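Local coordinates for tudor domain-containing protein 1 (Mus musculus, PDB 4B9W) that scaffolds Piwi proteins for piRNA-guided transposon silencing in the male germline, here through its third extended Tudor domain bound to a methylarginine peptide of MILI, at residues A[64-69]-A[85-90]; A[91-96]-A[106-111]. All coordinates share one frame; numbering follows the deposited sequence.

Contact 1. Residues A[64-69]-A[85-90]; sequences FKAEIG and ALVKEI
Val-87 packs against Phe-64 and Glu-67 of the loop that leads into the first strand of the SH3-like Tudor barrel. Segments 64-69 and 86-90 run about 100° apart. The tight part centres on Val-87 and mixes apolar side chains with backbone carbonyls. Its CG2 meets the edge of the Phe-64 ring, close to the ring plane, with CZ of Phe-64 3.9 Å from CG2 of Val-87. The ring reaches there because CG lies anti to the backbone N (chi1 175°). From the loop backbone, Glu-67 O sits 3.2 Å from Val-87 CB. Ile-68 turns its CD1 tip back to the strand, 3.6 Å from Lys-88 O, and it also packs on CG1 of Ile-90. Lys-88 and Glu-89 form a classic beta bulge opposite Lys-97. Glu-89 is buried, and its OE2 pairs with a basic side chain of the bound peptide. The solvent side is looser. Lys-88 is exposed and starts away from the loop. Glu-67 starts away from the strand; its OE2 accepts hydrogen bonds from the backbone N of Ile-68 and from Lys-145 N of the second subunit. Near the loop's end, Gly-69 has a positive phi, and its N donates to Val-87 O at 2.8 Å, with an N-H...O angle of 156°.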
loop_
_atom_site.group_PDB
_atom_site.type_symbol
_atom_site.label_atom_id
_atom_site.label_comp_id
_atom_site.label_asym_id
_atom_site.label_seq_id
_atom_site.Cartn_x
_atom_site.Cartn_y
_atom_site.Cartn_z
ATOM N N PHE A 64 12.260 -21.281 4.502
ATOM C CA PHE A 64 11.139 -20.428 4.893
ATOM C C PHE A 64 9.992 -20.540 3.886
ATOM O O PHE A 64 10.214 -20.436 2.688
ATOM C CB PHE A 64 11.582 -18.970 5.015
ATOM C CG PHE A 64 10.450 -18.021 5.303
ATOM C CD1 PHE A 64 9.786 -18.072 6.508
ATOM C CD2 PHE A 64 10.024 -17.115 4.354
ATOM C CE1 PHE A 64 8.732 -17.221 6.773
ATOM C CE2 PHE A 64 8.977 -16.254 4.615
ATOM C CZ PHE A 64 8.327 -16.309 5.825
ATOM N N LYS A 65 8.780 -20.754 4.385
ATOM C CA LYS A 65 7.582 -20.816 3.554
ATOM C C LYS A 65 6.793 -19.493 3.677
ATOM O O LYS A 65 6.190 -19.216 4.711
ATOM C CB LYS A 65 6.706 -21.999 3.964
ATOM C CG LYS A 65 7.110 -23.338 3.353
ATOM C CD LYS A 65 6.311 -24.487 3.964
ATOM C CE LYS A 65 6.442 -25.767 3.143
ATOM N NZ LYS A 65 7.869 -26.147 2.899
ATOM N N ALA A 66 6.811 -18.691 2.614
ATOM C CA ALA A 66 6.164 -17.370 2.620
ATOM C C ALA A 66 4.639 -17.487 2.614
ATOM O O ALA A 66 4.062 -18.189 1.802
ATOM C CB ALA A 66 6.644 -16.528 1.443
ATOM N N GLU A 67 4.009 -16.826 3.573
ATOM C CA GLU A 67 2.576 -16.691 3.628
ATOM C C GLU A 67 2.316 -15.250 4.055
ATOM O O GLU A 67 3.112 -14.670 4.815
ATOM C CB GLU A 67 1.973 -17.685 4.617
ATOM C CG GLU A 67 0.459 -17.585 4.738
ATOM C CD GLU A 67 -0.289 -17.760 3.417
ATOM O OE1 GLU A 67 -0.447 -18.931 2.985
ATOM O OE2 GLU A 67 -0.723 -16.740 2.828
ATOM N N ILE A 68 1.227 -14.676 3.555
ATOM C CA ILE A 68 0.925 -13.274 3.782
ATOM C C ILE A 68 0.719 -12.966 5.260
ATOM O O ILE A 68 -0.047 -13.645 5.963
ATOM C CB ILE A 68 -0.309 -12.816 2.996
ATOM C CG1 ILE A 68 -0.071 -12.997 1.493
ATOM C CG2 ILE A 68 -0.619 -11.351 3.288
ATOM C CD1 ILE A 68 1.040 -12.138 0.942
ATOM N N GLY A 69 1.427 -11.941 5.721
ATOM C CA GLY A 69 1.401 -11.550 7.109
ATOM C C GLY A 69 2.256 -12.426 8.019
ATOM O O GLY A 69 2.199 -12.243 9.221
ATOM N N ALA A 85 10.866 -8.889 9.807
ATOM C CA ALA A 85 9.971 -8.501 8.741
ATOM C C ALA A 85 8.683 -9.339 8.759
ATOM O O ALA A 85 8.621 -10.396 9.389
ATOM C CB ALA A 85 10.689 -8.649 7.416
ATOM N N LEU A 86 7.645 -8.803 8.098
ATOM C CA LEU A 86 6.418 -9.499 7.783
ATOM C C LEU A 86 6.261 -9.561 6.264
ATOM O O LEU A 86 6.515 -8.572 5.548
ATOM C CB LEU A 86 5.193 -8.772 8.382
ATOM C CG LEU A 86 4.910 -8.839 9.878
ATOM C CD1 LEU A 86 3.854 -7.784 10.254
ATOM C CD2 LEU A 86 4.467 -10.238 10.323
ATOM N N VAL A 87 5.821 -10.718 5.771
ATOM C CA VAL A 87 5.497 -10.873 4.361
ATOM C C VAL A 87 4.288 -9.982 4.013
ATOM O O VAL A 87 3.196 -10.122 4.581
ATOM C CB VAL A 87 5.237 -12.356 4.023
ATOM C CG1 VAL A 87 4.752 -12.527 2.587
ATOM C CG2 VAL A 87 6.501 -13.172 4.269
ATOM N N LYS A 88 4.490 -9.059 3.081
ATOM C CA LYS A 88 3.441 -8.148 2.669
ATOM C C LYS A 88 2.843 -8.582 1.325
ATOM O O LYS A 88 1.620 -8.604 1.169
ATOM C CB LYS A 88 3.978 -6.717 2.608
ATOM C CG LYS A 88 2.879 -5.677 2.426
ATOM C CD LYS A 88 3.152 -4.424 3.235
ATOM C CE LYS A 88 1.896 -3.868 3.893
ATOM N NZ LYS A 88 1.368 -2.707 3.131
ATOM N N GLU A 89 3.700 -8.961 0.380
ATOM C CA GLU A 89 3.241 -9.408 -0.935
ATOM C C GLU A 89 4.050 -10.575 -1.491
ATOM O O GLU A 89 5.243 -10.675 -1.231
ATOM C CB GLU A 89 3.318 -8.254 -1.935
ATOM C CG GLU A 89 2.810 -6.926 -1.399
ATOM C CD GLU A 89 2.598 -5.911 -2.485
ATOM O OE1 GLU A 89 2.852 -6.221 -3.658
ATOM O OE2 GLU A 89 2.147 -4.807 -2.171
ATOM N N ILE A 90 3.388 -11.439 -2.263
ATOM C CA ILE A 90 4.068 -12.467 -3.068
ATOM C C ILE A 90 3.790 -12.200 -4.544
ATOM O O ILE A 90 2.622 -12.168 -5.000
ATOM C CB ILE A 90 3.638 -13.902 -2.707
ATOM C CG1 ILE A 90 3.874 -14.161 -1.216
ATOM C CG2 ILE A 90 4.424 -14.934 -3.510
ATOM C CD1 ILE A 90 3.263 -15.446 -0.714
#

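Contact 2. Residues A[91-96]-A[106-111]; sequences LPSGNV and VEEVTT
Val-96 O accepts the backbone N of Val-109 at 2.8 Å, in a nearly straight bond. Val-96 N returns a bond to Val-109 O at 2.9 Å. The two residues form an antiparallel hydrogen-bonded pair at the edge of the Tudor barrel sheet. Both side chains lie on the face that packs against Leu-114. Before the pair, a type I beta turn runs from Leu-91 to Gly-94. An ST turn overlaps its end, with Ser-93 OG accepting from the backbone N of Asn-95. Asn-95 CB lies 3.2 Å from Val-109 O, and CG is anti to the carbonyl carbon (chi1 -71°). This sends the amide across the Glu-108 side chain at about a right angle. Asn-95 ND2 donates to the anti lone pair of Glu-108 OE2 at 3.1 Å. The acceptor lies near the amide plane, while the amide and carboxylate planes are 70° apart. On the amide's other end, a water donates to Asn-95 OD1 at 2.7 Å and accepts from Thr-111 N at 3.2 Å. Leu-91 CD1 touches the same carboxylate, 3.4 Å from Glu-108 CD. A leucine in place of Asn-95 would probably leave Glu-108 OE2 without its amide donor and the water without its acceptor. The amide therefore serves as a two-ended polar bridge, tying the turn to Glu-108 directly and to Thr-111 through water.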
loop_
_atom_site.group_PDB
_atom_site.type_symbol
_atom_site.label_atom_id
_atom_site.label_comp_id
_atom_site.label_asym_id
_atom_site.label_seq_id
_atom_site.Cartn_x
_atom_site.Cartn_y
_atom_site.Cartn_z
ATOM N N LEU A 91 4.878 -12.027 -5.286
ATOM C CA LEU A 91 4.808 -11.560 -6.662
ATOM C C LEU A 91 4.937 -12.750 -7.621
ATOM O O LEU A 91 5.528 -13.771 -7.258
ATOM C CB LEU A 91 5.911 -10.533 -6.935
ATOM C CG LEU A 91 5.952 -9.296 -6.044
ATOM C CD1 LEU A 91 7.263 -8.532 -6.244
ATOM C CD2 LEU A 91 4.777 -8.389 -6.361
ATOM N N PRO A 92 4.388 -12.606 -8.845
ATOM C CA PRO A 92 4.442 -13.638 -9.891
ATOM C C PRO A 92 5.834 -14.166 -10.152
ATOM O O PRO A 92 5.996 -15.366 -10.271
ATOM C CB PRO A 92 3.901 -12.916 -11.111
ATOM C CG PRO A 92 2.927 -11.950 -10.531
ATOM C CD PRO A 92 3.499 -11.494 -9.240
ATOM N N SER A 93 6.835 -13.289 -10.195
ATOM C CA SER A 93 8.226 -13.710 -10.348
ATOM C C SER A 93 8.667 -14.742 -9.349
ATOM O O SER A 93 9.655 -15.443 -9.590
ATOM C CB SER A 93 9.159 -12.501 -10.230
ATOM O OG SER A 93 8.941 -11.828 -9.011
ATOM N N GLY A 94 7.981 -14.814 -8.210
ATOM C CA GLY A 94 8.436 -15.647 -7.078
ATOM C C GLY A 94 9.078 -14.817 -5.982
ATOM O O GLY A 94 9.340 -15.310 -4.889
ATOM N N ASN A 95 9.349 -13.553 -6.260
ATOM C CA ASN A 95 9.865 -12.657 -5.213
ATOM C C ASN A 95 8.788 -12.267 -4.236
ATOM O O ASN A 95 7.599 -12.419 -4.515
ATOM C CB ASN A 95 10.482 -11.406 -5.831
ATOM C CG ASN A 95 11.772 -11.706 -6.528
ATOM O OD1 ASN A 95 12.176 -12.860 -6.603
ATOM N ND2 ASN A 95 12.420 -10.677 -7.052
ATOM N N VAL A 96 9.218 -11.761 -3.090
ATOM C CA VAL A 96 8.335 -11.475 -1.965
ATOM C C VAL A 96 8.633 -10.035 -1.494
ATOM O O VAL A 96 9.808 -9.660 -1.348
ATOM C CB VAL A 96 8.583 -12.492 -0.806
ATOM C CG1 VAL A 96 7.703 -12.191 0.391
ATOM C CG2 VAL A 96 8.350 -13.939 -1.252
ATOM N N VAL A 106 9.364 -1.031 3.130
ATOM C CA VAL A 106 8.976 -2.247 2.428
ATOM C C VAL A 106 9.965 -2.455 1.292
ATOM O O VAL A 106 10.201 -1.534 0.531
ATOM C CB VAL A 106 7.541 -2.127 1.850
ATOM C CG1 VAL A 106 7.235 -3.263 0.861
ATOM C CG2 VAL A 106 6.517 -2.089 2.979
ATOM N N GLU A 107 10.536 -3.650 1.174
ATOM C CA GLU A 107 11.449 -3.979 0.067
ATOM C C GLU A 107 11.057 -5.303 -0.644
ATOM O O GLU A 107 10.555 -6.232 -0.023
ATOM C CB GLU A 107 12.898 -4.114 0.575
ATOM C CG GLU A 107 13.447 -2.950 1.405
ATOM C CD GLU A 107 13.471 -1.620 0.666
ATOM O OE1 GLU A 107 13.703 -1.643 -0.564
ATOM O OE2 GLU A 107 13.277 -0.553 1.326
ATOM N N GLU A 108 11.329 -5.387 -1.938
ATOM C CA GLU A 108 11.207 -6.637 -2.683
ATOM C C GLU A 108 12.480 -7.470 -2.551
ATOM O O GLU A 108 13.569 -6.996 -2.901
ATOM C CB GLU A 108 10.966 -6.348 -4.149
ATOM C CG GLU A 108 10.816 -7.618 -4.980
ATOM C CD GLU A 108 10.403 -7.335 -6.404
ATOM O OE1 GLU A 108 9.833 -6.260 -6.642
ATOM O OE2 GLU A 108 10.642 -8.196 -7.282
ATOM N N VAL A 109 12.340 -8.701 -2.044
ATOM C CA VAL A 109 13.463 -9.620 -1.892
ATOM C C VAL A 109 13.215 -10.953 -2.615
ATOM O O VAL A 109 12.092 -11.252 -3.067
ATOM C CB VAL A 109 13.818 -9.850 -0.405
ATOM C CG1 VAL A 109 14.172 -8.529 0.271
ATOM C CG2 VAL A 109 12.689 -10.537 0.359
ATOM N N THR A 110 14.298 -11.704 -2.795
ATOM C CA THR A 110 14.243 -13.051 -3.317
ATOM C C THR A 110 14.152 -14.045 -2.154
ATOM O O THR A 110 14.327 -13.675 -0.964
ATOM C CB THR A 110 15.528 -13.383 -4.112
ATOM O OG1 THR A 110 16.659 -13.327 -3.232
ATOM C CG2 THR A 110 15.727 -12.418 -5.285
ATOM N N THR A 111 13.940 -15.313 -2.499
ATOM C CA THR A 111 13.799 -16.378 -1.503
ATOM C C THR A 111 15.073 -16.670 -0.707
ATOM O O THR A 111 14.993 -17.113 0.441
ATOM C CB THR A 111 13.280 -17.676 -2.136
ATOM O OG1 THR A 111 13.979 -17.937 -3.365
ATOM C CG2 THR A 111 11.807 -17.546 -2.421
HETATM O O HOH W 1 12.844 -15.304 -5.551
#

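In the fold
Contact 1 closes before contact 2 opens along the chain, and their centres are 9 Å apart. Both reach the antiparallel five-stranded sheet of the Tudor domain. Contact 1 joins the loop before strand 71-76 to strand 81-90. Contact 2 joins the turn that follows this strand to 106-109, one of the sheet's two outermost strands. Strand 96-100 lies between strands 81-90 and 106-109. Val-96 connects the contacts, since its CG1 packs 3.7 Å from CG1 of Val-87 and its CG2 meets Ala-66. The bound MILI peptide reaches both: it touches Ile-68, Glu-89 and Ile-90 in contact 1, and Leu-91 and Pro-92 in contact 2. Residues 89-92 thus form one continuous part of the peptide-binding surface.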